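Local atomic coordinates of CRISPR-associated protein Cas6 C-terminal domain-containing protein (Thermus thermophilus, PDB entry 4C8Z), a protein that probably acts as a Cas6-family endoribonuclease that processes CRISPR transcripts in antiviral defence, and is captured here bound to RNA. Residues Gln43-Phe48 with Glu156-Leu161; Tyr30-Glu35 with Ala72-Arg77; Ala187-Asp192 with Gly228-Leu233; Ala9-Leu14 with Trp60-Leu65. All blocks are in the same frame, centred on the assembly; numbering follows the deposited sequence.

Contact 1: residues Gln43-Phe48 with Glu156-Leu161. With K (potassium ion), chain E; nucleotides of chain C.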
# COMPACT_ATOMS: atom_id res chain seq x y z
N GLN A 43 -19.12 22.22 -7.32
CA GLN A 43 -17.93 22.15 -8.15
C GLN A 43 -17.24 20.80 -7.99
O GLN A 43 -17.05 20.33 -6.88
CB GLN A 43 -16.95 23.26 -7.78
CG GLN A 43 -17.10 24.47 -8.63
CD GLN A 43 -16.34 25.66 -8.08
OE1 GLN A 43 -15.44 25.52 -7.23
NE2 GLN A 43 -16.70 26.85 -8.57
N GLY A 44 -16.89 20.17 -9.10
CA GLY A 44 -16.28 18.87 -9.06
C GLY A 44 -14.87 18.85 -8.51
O GLY A 44 -14.35 17.79 -8.14
N GLU A 45 -14.23 20.01 -8.45
CA GLU A 45 -12.88 20.07 -7.93
C GLU A 45 -12.82 21.13 -6.86
O GLU A 45 -13.13 22.28 -7.10
CB GLU A 45 -11.89 20.33 -9.07
CG GLU A 45 -10.55 19.67 -8.82
CD GLU A 45 -9.99 19.01 -10.08
OE1 GLU A 45 -10.32 19.46 -11.21
OE2 GLU A 45 -9.24 18.01 -9.91
N ASN A 46 -12.42 20.75 -5.65
CA ASN A 46 -12.51 21.67 -4.51
C ASN A 46 -11.35 22.62 -4.35
O ASN A 46 -10.22 22.17 -4.25
CB ASN A 46 -12.59 20.90 -3.21
CG ASN A 46 -13.94 20.36 -2.95
OD1 ASN A 46 -14.94 20.85 -3.49
ND2 ASN A 46 -14.01 19.34 -2.11
N PRO A 47 -11.64 23.94 -4.22
CA PRO A 47 -10.59 24.95 -4.01
C PRO A 47 -10.13 25.06 -2.55
O PRO A 47 -9.61 26.10 -2.11
CB PRO A 47 -11.28 26.25 -4.41
CG PRO A 47 -12.70 25.86 -4.84
CD PRO A 47 -12.97 24.57 -4.23
N PHE A 48 -10.29 23.96 -1.83
CA PHE A 48 -10.02 23.94 -0.40
C PHE A 48 -9.82 22.52 0.10
O PHE A 48 -10.11 21.58 -0.61
CB PHE A 48 -11.22 24.52 0.36
CG PHE A 48 -12.43 23.63 0.34
CD1 PHE A 48 -13.28 23.62 -0.76
CD2 PHE A 48 -12.72 22.81 1.42
CE1 PHE A 48 -14.38 22.81 -0.79
CE2 PHE A 48 -13.83 22.01 1.40
CZ PHE A 48 -14.66 22.01 0.28
N GLU A 156 -2.50 22.15 -11.09
CA GLU A 156 -2.78 22.73 -12.40
C GLU A 156 -4.13 23.43 -12.39
O GLU A 156 -4.30 24.47 -13.02
CB GLU A 156 -2.75 21.68 -13.53
CG GLU A 156 -1.52 20.76 -13.53
CD GLU A 156 -1.16 20.25 -14.91
OE1 GLU A 156 -2.05 19.79 -15.64
OE2 GLU A 156 0.02 20.34 -15.29
N ALA A 157 -5.10 22.86 -11.68
CA ALA A 157 -6.44 23.44 -11.60
C ALA A 157 -6.42 24.83 -10.99
O ALA A 157 -6.92 25.78 -11.60
CB ALA A 157 -7.38 22.53 -10.82
N PHE A 158 -5.83 24.97 -9.81
CA PHE A 158 -5.87 26.24 -9.10
C PHE A 158 -4.60 27.09 -9.19
O PHE A 158 -4.60 28.25 -8.77
CB PHE A 158 -6.21 25.96 -7.65
CG PHE A 158 -7.48 25.17 -7.48
CD1 PHE A 158 -8.67 25.67 -7.96
CD2 PHE A 158 -7.46 23.92 -6.89
CE1 PHE A 158 -9.83 24.95 -7.84
CE2 PHE A 158 -8.61 23.19 -6.77
CZ PHE A 158 -9.80 23.71 -7.24
N GLY A 159 -3.53 26.55 -9.76
CA GLY A 159 -2.26 27.25 -9.84
C GLY A 159 -1.98 27.84 -11.20
O GLY A 159 -2.68 27.56 -12.17
N PRO A 160 -0.93 28.67 -11.27
CA PRO A 160 -0.54 29.49 -12.43
C PRO A 160 0.18 28.72 -13.53
O PRO A 160 0.35 29.24 -14.64
CB PRO A 160 0.42 30.51 -11.81
CG PRO A 160 1.08 29.75 -10.73
CD PRO A 160 0.00 28.86 -10.14
N LEU A 161 0.59 27.49 -13.26
CA LEU A 161 1.43 26.77 -14.21
C LEU A 161 1.04 25.29 -14.40
O LEU A 161 0.71 24.59 -13.45
CB LEU A 161 2.90 26.87 -13.78
CG LEU A 161 3.99 26.48 -14.80
CD1 LEU A 161 4.01 27.39 -16.04
CD2 LEU A 161 5.36 26.44 -14.13
K K E . -17.61 20.64 -4.14
P G C 27 -13.16 14.88 -4.20
OP1 G C 27 -12.30 15.84 -3.45
OP2 G C 27 -13.39 13.52 -3.67
O5' G C 27 -14.60 15.51 -4.48
C5' G C 27 -14.74 16.87 -4.89
C4' G C 27 -16.18 17.22 -5.14
O4' G C 27 -16.70 16.43 -6.25
C3' G C 27 -17.16 16.93 -4.01
O3' G C 27 -17.14 17.91 -2.99
C2' G C 27 -18.48 16.87 -4.76
O2' G C 27 -18.93 18.17 -5.12
C1' G C 27 -18.07 16.14 -6.03
N9 G C 27 -18.21 14.70 -5.84
C8 G C 27 -17.15 13.86 -5.60
N7 G C 27 -17.51 12.64 -5.46
C5 G C 27 -18.90 12.69 -5.61
C6 G C 27 -19.83 11.64 -5.54
O6 G C 27 -19.64 10.44 -5.34
N1 G C 27 -21.10 12.09 -5.71
C2 G C 27 -21.50 13.38 -5.95
N2 G C 27 -22.83 13.34 -6.08
N3 G C 27 -20.65 14.38 -6.03
C4 G C 27 -19.36 13.96 -5.84
P G C 26 -8.89 10.69 -6.92
OP1 G C 26 -7.75 11.29 -6.21
OP2 G C 26 -9.71 9.66 -6.22
O5' G C 26 -9.79 11.91 -7.35
C5' G C 26 -10.90 12.28 -6.57
C4' G C 26 -11.74 13.28 -7.32
O4' G C 26 -12.36 12.66 -8.48
C3' G C 26 -12.91 13.85 -6.55
O3' G C 26 -12.50 14.83 -5.64
C2' G C 26 -13.81 14.36 -7.67
O2' G C 26 -13.31 15.57 -8.23
C1' G C 26 -13.63 13.24 -8.70
N9 G C 26 -14.62 12.16 -8.53
C8 G C 26 -14.23 10.89 -8.21
N7 G C 26 -15.22 10.08 -8.11
C5 G C 26 -16.32 10.88 -8.39
C6 G C 26 -17.66 10.49 -8.43
O6 G C 26 -18.15 9.38 -8.23
N1 G C 26 -18.46 11.56 -8.73
C2 G C 26 -18.08 12.84 -8.99
N2 G C 26 -19.21 13.51 -9.26
N3 G C 26 -16.82 13.24 -8.97
C4 G C 26 -15.99 12.19 -8.66

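Contact 2: residues Tyr30-Glu35 with Ala72-Arg77. With K (potassium ion), chain E.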
# COMPACT_ATOMS: atom_id res chain seq x y z
N TYR A 30 -19.39 24.41 4.68
CA TYR A 30 -20.32 24.82 3.63
C TYR A 30 -21.37 25.77 4.18
O TYR A 30 -21.95 26.56 3.43
CB TYR A 30 -21.00 23.63 2.96
CG TYR A 30 -20.16 22.96 1.89
CD1 TYR A 30 -19.67 23.67 0.80
CD2 TYR A 30 -19.87 21.61 1.97
CE1 TYR A 30 -18.89 23.06 -0.17
CE2 TYR A 30 -19.11 20.98 1.00
CZ TYR A 30 -18.62 21.72 -0.07
OH TYR A 30 -17.88 21.09 -1.04
N GLY A 31 -21.64 25.69 5.48
CA GLY A 31 -22.52 26.66 6.11
C GLY A 31 -21.99 28.08 5.91
O GLY A 31 -22.73 29.01 5.58
N LEU A 32 -20.69 28.23 6.11
CA LEU A 32 -20.04 29.53 5.93
C LEU A 32 -19.97 29.95 4.49
O LEU A 32 -20.02 31.12 4.19
CB LEU A 32 -18.63 29.46 6.45
CG LEU A 32 -18.48 29.57 7.95
CD1 LEU A 32 -17.03 29.25 8.27
CD2 LEU A 32 -18.86 30.96 8.45
N LEU A 33 -19.79 29.00 3.58
CA LEU A 33 -19.78 29.37 2.16
C LEU A 33 -21.15 29.68 1.55
O LEU A 33 -21.23 30.20 0.44
CB LEU A 33 -19.10 28.28 1.34
CG LEU A 33 -17.66 27.95 1.73
CD1 LEU A 33 -17.06 27.08 0.65
CD2 LEU A 33 -16.82 29.22 1.92
N ARG A 34 -22.23 29.35 2.25
CA ARG A 34 -23.55 29.43 1.66
C ARG A 34 -23.87 30.87 1.27
O ARG A 34 -24.66 31.12 0.36
CB ARG A 34 -24.59 28.93 2.66
CG ARG A 34 -25.98 28.65 2.08
CD ARG A 34 -26.92 28.01 3.12
NE ARG A 34 -28.32 28.31 2.79
CZ ARG A 34 -29.14 27.52 2.10
NH1 ARG A 34 -28.73 26.33 1.67
NH2 ARG A 34 -30.39 27.93 1.86
N GLU A 35 -23.23 31.81 1.96
CA GLU A 35 -23.54 33.22 1.80
C GLU A 35 -22.55 33.91 0.86
O GLU A 35 -22.93 34.76 0.05
CB GLU A 35 -23.51 33.90 3.18
CG GLU A 35 -24.48 33.29 4.20
CD GLU A 35 -25.94 33.44 3.78
OE1 GLU A 35 -26.22 34.30 2.91
OE2 GLU A 35 -26.79 32.68 4.31
N ALA A 72 -9.89 35.64 0.69
CA ALA A 72 -10.44 36.98 0.89
C ALA A 72 -11.83 36.86 1.49
O ALA A 72 -12.11 37.44 2.54
CB ALA A 72 -10.52 37.76 -0.44
N ARG A 73 -12.68 36.07 0.85
CA ARG A 73 -14.09 36.01 1.24
C ARG A 73 -14.35 35.13 2.46
O ARG A 73 -15.45 35.12 2.96
CB ARG A 73 -14.96 35.55 0.06
CG ARG A 73 -15.12 36.59 -1.08
CD ARG A 73 -15.88 35.99 -2.27
NE ARG A 73 -15.15 34.85 -2.84
CZ ARG A 73 -15.67 33.96 -3.69
NH1 ARG A 73 -16.94 34.07 -4.07
NH2 ARG A 73 -14.91 32.96 -4.15
N LEU A 74 -13.36 34.39 2.93
CA LEU A 74 -13.59 33.46 4.04
C LEU A 74 -12.82 33.79 5.32
O LEU A 74 -13.32 33.57 6.43
CB LEU A 74 -13.27 32.05 3.57
CG LEU A 74 -13.80 30.92 4.42
CD1 LEU A 74 -15.32 30.95 4.51
CD2 LEU A 74 -13.30 29.64 3.81
N ALA A 75 -11.63 34.32 5.16
CA ALA A 75 -10.76 34.54 6.29
C ALA A 75 -11.38 35.46 7.35
O ALA A 75 -11.29 35.17 8.54
CB ALA A 75 -9.39 35.06 5.83
N PRO A 76 -12.02 36.56 6.92
CA PRO A 76 -12.64 37.44 7.92
C PRO A 76 -13.68 36.73 8.79
O PRO A 76 -13.67 36.90 10.00
CB PRO A 76 -13.31 38.54 7.08
CG PRO A 76 -12.57 38.55 5.82
CD PRO A 76 -12.12 37.13 5.57
N ARG A 77 -14.58 35.97 8.17
CA ARG A 77 -15.56 35.20 8.93
C ARG A 77 -14.87 34.27 9.91
O ARG A 77 -15.21 34.27 11.08
CB ARG A 77 -16.47 34.40 8.01
CG ARG A 77 -16.95 35.19 6.81
CD ARG A 77 -17.95 34.41 5.98
NE ARG A 77 -19.32 34.63 6.43
CZ ARG A 77 -20.15 35.53 5.92
NH1 ARG A 77 -19.79 36.33 4.91
NH2 ARG A 77 -21.38 35.64 6.41
K K E . -17.61 20.64 -4.14

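Contact 3: residues Ala187-Asp192 with Gly228-Leu233. With nucleotides of chain C.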
# COMPACT_ATOMS: atom_id res chain seq x y z
N ALA A 187 -12.83 5.11 7.70
CA ALA A 187 -13.10 6.44 7.18
C ALA A 187 -14.56 6.58 6.84
O ALA A 187 -15.05 5.97 5.89
CB ALA A 187 -12.28 6.70 6.00
N ARG A 188 -15.24 7.36 7.66
CA ARG A 188 -16.65 7.66 7.44
C ARG A 188 -16.78 8.78 6.40
O ARG A 188 -16.32 9.90 6.61
CB ARG A 188 -17.35 8.04 8.75
CG ARG A 188 -18.85 8.18 8.61
CD ARG A 188 -19.51 8.55 9.92
NE ARG A 188 -20.97 8.61 9.81
CZ ARG A 188 -21.78 9.05 10.76
NH1 ARG A 188 -21.29 9.48 11.92
NH2 ARG A 188 -23.10 9.07 10.57
N THR A 189 -17.39 8.45 5.27
CA THR A 189 -17.78 9.43 4.28
C THR A 189 -19.29 9.31 4.15
O THR A 189 -19.94 8.83 5.07
CB THR A 189 -17.09 9.17 2.93
OG1 THR A 189 -17.74 8.11 2.24
CG2 THR A 189 -15.65 8.76 3.14
N GLU A 190 -19.84 9.73 3.01
CA GLU A 190 -21.25 9.51 2.70
C GLU A 190 -21.48 8.00 2.66
O GLU A 190 -22.60 7.52 2.74
CB GLU A 190 -21.60 10.11 1.34
CG GLU A 190 -21.37 11.62 1.21
CD GLU A 190 -19.91 12.00 0.96
OE1 GLU A 190 -19.10 11.13 0.60
OE2 GLU A 190 -19.57 13.19 1.11
N VAL A 191 -20.40 7.27 2.51
CA VAL A 191 -20.42 5.82 2.57
C VAL A 191 -19.21 5.41 3.42
O VAL A 191 -18.20 6.11 3.44
CB VAL A 191 -20.40 5.27 1.12
CG1 VAL A 191 -19.00 4.92 0.65
CG2 VAL A 191 -21.33 4.13 0.99
N ASP A 192 -19.31 4.33 4.18
CA ASP A 192 -18.17 3.96 5.02
C ASP A 192 -17.09 3.21 4.24
O ASP A 192 -17.39 2.28 3.48
CB ASP A 192 -18.58 3.11 6.21
CG ASP A 192 -19.37 3.87 7.22
OD1 ASP A 192 -18.98 5.01 7.56
OD2 ASP A 192 -20.42 3.35 7.66
N GLY A 228 -5.93 12.68 -2.41
CA GLY A 228 -7.03 11.79 -2.72
C GLY A 228 -8.44 12.33 -2.59
O GLY A 228 -8.70 13.52 -2.75
N ALA A 229 -9.38 11.42 -2.32
CA ALA A 229 -10.77 11.80 -2.24
C ALA A 229 -11.15 12.24 -0.84
O ALA A 229 -10.55 11.79 0.15
CB ALA A 229 -11.67 10.66 -2.69
N LYS A 230 -12.12 13.16 -0.80
CA LYS A 230 -12.83 13.55 0.42
C LYS A 230 -11.92 14.25 1.38
O LYS A 230 -11.98 14.00 2.57
CB LYS A 230 -13.49 12.34 1.09
CG LYS A 230 -14.60 11.75 0.27
CD LYS A 230 -15.75 12.72 0.13
CE LYS A 230 -16.34 12.77 -1.27
NZ LYS A 230 -17.15 11.56 -1.52
N THR A 231 -11.07 15.13 0.85
CA THR A 231 -10.37 16.10 1.69
C THR A 231 -11.36 17.09 2.32
O THR A 231 -11.04 17.77 3.29
CB THR A 231 -9.30 16.86 0.92
OG1 THR A 231 -9.85 17.45 -0.27
CG2 THR A 231 -8.14 15.93 0.55
N SER A 232 -12.57 17.12 1.77
CA SER A 232 -13.64 17.95 2.32
C SER A 232 -14.11 17.46 3.65
O SER A 232 -14.85 18.16 4.34
CB SER A 232 -14.84 17.98 1.38
OG SER A 232 -15.37 16.68 1.20
N LEU A 233 -13.68 16.24 4.00
CA LEU A 233 -14.07 15.59 5.25
C LEU A 233 -12.87 15.47 6.16
O LEU A 233 -13.00 15.06 7.31
CB LEU A 233 -14.69 14.21 4.99
CG LEU A 233 -16.11 14.17 4.41
CD1 LEU A 233 -16.51 12.76 4.12
CD2 LEU A 233 -17.11 14.82 5.35
P G C 16 -21.90 -4.20 -2.58
OP1 G C 16 -22.03 -5.01 -1.36
OP2 G C 16 -22.06 -4.82 -3.91
O5' G C 16 -23.01 -3.07 -2.38
C5' G C 16 -23.10 -1.95 -3.24
C4' G C 16 -23.69 -0.78 -2.49
O4' G C 16 -22.86 -0.47 -1.34
C3' G C 16 -23.79 0.53 -3.26
O3' G C 16 -25.00 0.58 -4.01
C2' G C 16 -23.73 1.59 -2.16
O2' G C 16 -25.00 1.76 -1.54
C1' G C 16 -22.78 0.93 -1.15
N9 G C 16 -21.37 1.32 -1.31
C8 G C 16 -20.70 1.60 -2.47
N7 G C 16 -19.44 1.85 -2.29
C5 G C 16 -19.27 1.72 -0.92
C6 G C 16 -18.10 1.90 -0.15
O6 G C 16 -16.97 2.21 -0.55
N1 G C 16 -18.36 1.66 1.21
C2 G C 16 -19.58 1.30 1.75
N2 G C 16 -19.63 1.13 3.08
N3 G C 16 -20.68 1.14 1.02
C4 G C 16 -20.44 1.37 -0.30
P G C 27 -13.16 14.88 -4.20
OP1 G C 27 -12.30 15.84 -3.45
OP2 G C 27 -13.39 13.52 -3.67
O5' G C 27 -14.60 15.51 -4.48
C5' G C 27 -14.74 16.87 -4.89
C4' G C 27 -16.18 17.22 -5.14
O4' G C 27 -16.70 16.43 -6.25
C3' G C 27 -17.16 16.93 -4.01
O3' G C 27 -17.14 17.91 -2.99
C2' G C 27 -18.48 16.87 -4.76
O2' G C 27 -18.93 18.17 -5.12
C1' G C 27 -18.07 16.14 -6.03
N9 G C 27 -18.21 14.70 -5.84
C8 G C 27 -17.15 13.86 -5.60
N7 G C 27 -17.51 12.64 -5.46
C5 G C 27 -18.90 12.69 -5.61
C6 G C 27 -19.83 11.64 -5.54
O6 G C 27 -19.64 10.44 -5.34
N1 G C 27 -21.10 12.09 -5.71
C2 G C 27 -21.50 13.38 -5.95
N2 G C 27 -22.83 13.34 -6.08
N3 G C 27 -20.65 14.38 -6.03
C4 G C 27 -19.36 13.96 -5.84

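Contact 4: residues Ala9-Leu14 with Trp60-Leu65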
# COMPACT_ATOMS: atom_id res chain seq x y z
N ALA A 9 -3.47 27.97 5.09
CA ALA A 9 -4.01 26.93 5.94
C ALA A 9 -4.13 27.51 7.34
O ALA A 9 -3.11 27.78 8.01
CB ALA A 9 -3.10 25.71 5.93
N LEU A 10 -5.38 27.71 7.77
CA LEU A 10 -5.70 28.32 9.06
C LEU A 10 -6.22 27.25 9.98
O LEU A 10 -7.06 26.43 9.58
CB LEU A 10 -6.77 29.41 8.89
CG LEU A 10 -6.29 30.85 8.66
CD1 LEU A 10 -5.04 30.94 7.78
CD2 LEU A 10 -7.43 31.72 8.09
N VAL A 11 -5.72 27.25 11.22
CA VAL A 11 -6.08 26.23 12.19
C VAL A 11 -6.89 26.82 13.30
O VAL A 11 -6.49 27.80 13.93
CB VAL A 11 -4.82 25.52 12.76
CG1 VAL A 11 -5.14 24.70 14.00
CG2 VAL A 11 -4.22 24.61 11.70
N LEU A 12 -8.03 26.21 13.54
CA LEU A 12 -8.90 26.61 14.63
C LEU A 12 -8.56 25.78 15.83
O LEU A 12 -8.87 24.60 15.89
CB LEU A 12 -10.36 26.39 14.24
CG LEU A 12 -10.96 27.37 13.24
CD1 LEU A 12 -10.26 27.24 11.91
CD2 LEU A 12 -12.45 27.13 13.06
N VAL A 13 -7.91 26.40 16.79
CA VAL A 13 -7.72 25.80 18.09
C VAL A 13 -9.07 25.71 18.83
O VAL A 13 -9.68 26.74 19.16
CB VAL A 13 -6.73 26.61 18.90
CG1 VAL A 13 -6.46 25.93 20.24
CG2 VAL A 13 -5.44 26.79 18.10
N LEU A 14 -9.51 24.48 19.09
CA LEU A 14 -10.82 24.21 19.68
C LEU A 14 -10.77 23.93 21.18
O LEU A 14 -9.87 23.27 21.68
CB LEU A 14 -11.49 23.02 18.98
CG LEU A 14 -11.66 23.19 17.47
CD1 LEU A 14 -11.83 21.83 16.83
CD2 LEU A 14 -12.86 24.08 17.16
N TRP A 60 -8.09 20.46 17.24
CA TRP A 60 -7.98 21.59 16.36
C TRP A 60 -8.60 21.20 15.04
O TRP A 60 -8.65 20.02 14.69
CB TRP A 60 -6.51 22.02 16.18
CG TRP A 60 -5.65 20.90 15.81
CD1 TRP A 60 -4.92 20.11 16.64
CD2 TRP A 60 -5.41 20.42 14.49
NE1 TRP A 60 -4.23 19.15 15.93
CE2 TRP A 60 -4.52 19.31 14.60
CE3 TRP A 60 -5.87 20.79 13.22
CZ2 TRP A 60 -4.08 18.58 13.48
CZ3 TRP A 60 -5.43 20.06 12.12
CH2 TRP A 60 -4.55 18.96 12.26
N ALA A 61 -9.09 22.20 14.32
CA ALA A 61 -9.68 22.00 13.01
C ALA A 61 -8.89 22.82 12.04
O ALA A 61 -8.22 23.75 12.42
CB ALA A 61 -11.10 22.43 13.00
N ARG A 62 -9.01 22.49 10.76
CA ARG A 62 -8.15 23.06 9.75
C ARG A 62 -8.96 23.44 8.52
O ARG A 62 -9.72 22.60 8.02
CB ARG A 62 -7.08 22.04 9.35
CG ARG A 62 -5.83 22.66 8.79
CD ARG A 62 -4.91 21.61 8.19
NE ARG A 62 -3.66 22.21 7.72
CZ ARG A 62 -3.15 22.07 6.51
NH1 ARG A 62 -3.73 21.32 5.58
NH2 ARG A 62 -2.01 22.68 6.22
N VAL A 63 -8.79 24.68 8.07
CA VAL A 63 -9.34 25.13 6.78
C VAL A 63 -8.20 25.59 5.86
O VAL A 63 -7.43 26.51 6.19
CB VAL A 63 -10.34 26.27 6.91
CG1 VAL A 63 -11.02 26.54 5.57
CG2 VAL A 63 -11.35 25.94 7.98
N SER A 64 -8.08 24.89 4.74
CA SER A 64 -7.04 25.12 3.76
C SER A 64 -7.68 25.65 2.48
O SER A 64 -8.67 25.10 2.00
CB SER A 64 -6.31 23.83 3.47
OG SER A 64 -5.05 24.14 2.96
N LEU A 65 -7.10 26.70 1.93
CA LEU A 65 -7.71 27.40 0.81
C LEU A 65 -6.72 27.51 -0.32
O LEU A 65 -5.62 28.01 -0.13
CB LEU A 65 -8.17 28.80 1.26
CG LEU A 65 -9.03 28.72 2.52
CD1 LEU A 65 -9.13 30.08 3.17
CD2 LEU A 65 -10.40 28.15 2.20

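Contact 1: residues Gln43-Phe48 with Glu156-Leu161
Phe158, in the last turn of helix 144-158, pushes its ring against the backbone of Glu45, Asn46 and Pro47. Its chi1 of -54° sets CG anti to the carbonyl carbon, and the ring is carried from CB out to the loop with its far rim leading. CE1 lies against Pro47, 3.9 Å from Pro47 CB, while CA of the same proline sits over one ring face in a CH-pi contact, 3.9 Å from the centroid and displaced toward the rim. CE2 comes to 3.2 Å from Asn46 O, whose hydrogen bond is with Arg154. CZ, at the tip, is 3.6 Å from Glu45 O, an atom near the ring plane. Ala157 CB covers the opposite face, so the ring is held between its own helix and the proline. The carboxylate of Glu45 turns to Arg153, on the same helix. On the loop's other side, Gln43 O and Asn46 OD1 both bind one potassium ion, each at 2.8 Å, and Tyr30, Val40, His41 and ribose O2' and O3' of G27 in chain C complete its shell. The arrangement is a protein-RNA potassium site on the loop between helix 22-36 and strand 48-53, joined to a helix of the C-terminal ferredoxin-like half.

Contact 2: residues Tyr30-Glu35 with Ala72-Arg77
Leu32 and Leu33 meet Leu74 where the two helices of the N-terminal ferredoxin-like (beta-alpha-beta-beta-alpha-beta) fold pack beside one another on the sheet. The local axes pass 10.5 Å apart at an angle of 121°, so the helices run partly against each other and touch through a few long side chains. Leu74 carries most of the apolar contact. With chi1 at -164° its CG stands anti to the backbone N, which brings the branched end toward helix 22-36; there CD1 lies 3.5 Å from Leu33 CD2 and 4.1 Å from Leu32 CB. The side chains of Leu33 and Leu74 cross at about a right angle, both buried, and Leu74 also reaches Phe29 one turn earlier on the partner helix. Toward the surface, at the kink around Pro76 and Arg77, the contact changes character. Leu32 CD2 rests 4.2 Å from Arg77 CB and also approaches the edge of the guanidinium near its plane. Glu35 offers its CB rather than its carboxylate, which turns away; OE1 stays 6.1 Å from Arg77 NH2, so the opposite charges are not paired directly. At the start of the helix segment, Tyr30 OH coordinates the potassium ion at 3.1 Å.

Contact 3: residues Ala187-Asp192 with Gly228-Leu233
A salt bridge between Glu190 and Lys230 is the polar centre of this contact. Lys230 NZ donates to Glu190 OE1 at 2.9 Å, meeting the oxygen on its syn side but 35° out of the carboxylate plane. The two side chains approach from opposite directions, and neither is extended: Glu190 bends at chi2 (80°), Lys230 along most of its length. Beside the bridge, Leu233 sends CD1 to the backbone of the other segment, 3.6 Å from Thr189 CA and 3.8 Å from Arg188 O, and Thr189 CG2 lies 4.3 Å from Lys230 CG.

In the second shell, Glu190 OE2 forms another salt bridge with Arg26, so the carboxylate links two cations. Arg26 also bonds Ser232 OG. Lys230 NZ has a further hydrogen bond to the RNA chain, and Arg133 lies near it, so that basic groups gather beside the nucleic acid. The lysine backbone takes part as well: Lys230 N donates to G27 OP2 of chain C at 3.2 Å, and its left-handed conformation (phi 67°) is followed by a turn closed by Leu233 N bonding to Lys230 O. In the facing segment, backbone bonding between Ala187 and Thr193 pairs the strands on either side of the turn, and Val191 lays its methyls on the face of the G16 base of chain C.

Gly228-Leu233 belongs to the glycine-rich loop characteristic of RAMP proteins, between helix 209-225 and strand 238-241. It faces the hairpin turn joining strands 176-188 and 192-197, with helix 22-36 covering Leu233 and Phe131 of strand 129-134 packed against Ala229 and Lys230.

Contact 4: residues Ala9-Leu14 with Trp60-Leu65
Four backbone hydrogen bonds tie Leu10 and Leu12 to Val63 and Ala61 in an antiparallel pairing. Leu10 and Val63 form one hydrogen-bonded pair, with N to O distances of 2.9 Å from Leu10 N to Val63 O and from Val63 N to Leu10 O. The second links Leu12 and Ala61, its shorter bond running 2.7 Å from Leu12 N to Ala61 O. Val11-Arg62, between them, and Ala9-Ser64 and Val13-Trp60, at the two ends, are non-hydrogen-bonded pairs; from these, the CA-H groups of Ala9, Val11, Trp60 and Arg62 approach the same carbonyl oxygens, Val11 CA coming to 3.3 Å from Ala61 O.

Apolar contacts lie on both faces. On the one carrying Leu10, Leu12, Ala61 and Val63, Leu12 CB is 4.2 Å from Ala61 CB, and Leu14 CD1 reaches the same methyl at 3.9 Å. On the other, Val11 straddles two neighbours: CG1 touches Trp60 CB at 3.7 Å and CG2 meets Arg62 CG.

Arg62 and Ser64 bring polar groups to this second face. Extended from CG to NE, Arg62 puts its guanidinium face over Ala9 CB, tightly packed at 3.2 Å from NH2. The buried charge is well provided for: NE bonds Trp104 O, NH1 bonds Phe223 O, and the Phe223 ring adds a cation-pi contact. Ser64 OG similarly bonds Tyr224 O.

Strand 6-15 lies between strands 59-65 and 91-109 in the middle of the N-terminal sheet. Helix 68-80 packs on Leu10 and Leu65, whereas helix 209-225 of the C-terminal half meets Ala9, Arg62 and Ser64.

In the fold
Contacts 2 and 4 are both internal to the N-terminal ferredoxin-like fold: contact 4 is its buried, backbone-bonded sheet centre, and contact 2 joins the two helices lying on it, apolar inside and charged at its outer rim. They meet where Leu74 packs on Leu65 and Val63. Contact 1, partly buried, joins the two halves of the protein through an aromatic ring and a loop, and shares the potassium ion with contact 2 through Tyr30. Contact 3 lies within the C-terminal half and is largely buried yet centred on a salt bridge, as suits its RNA-facing place; it touches contact 1 through Ser232 and Asn46, but not contacts 2 or 4.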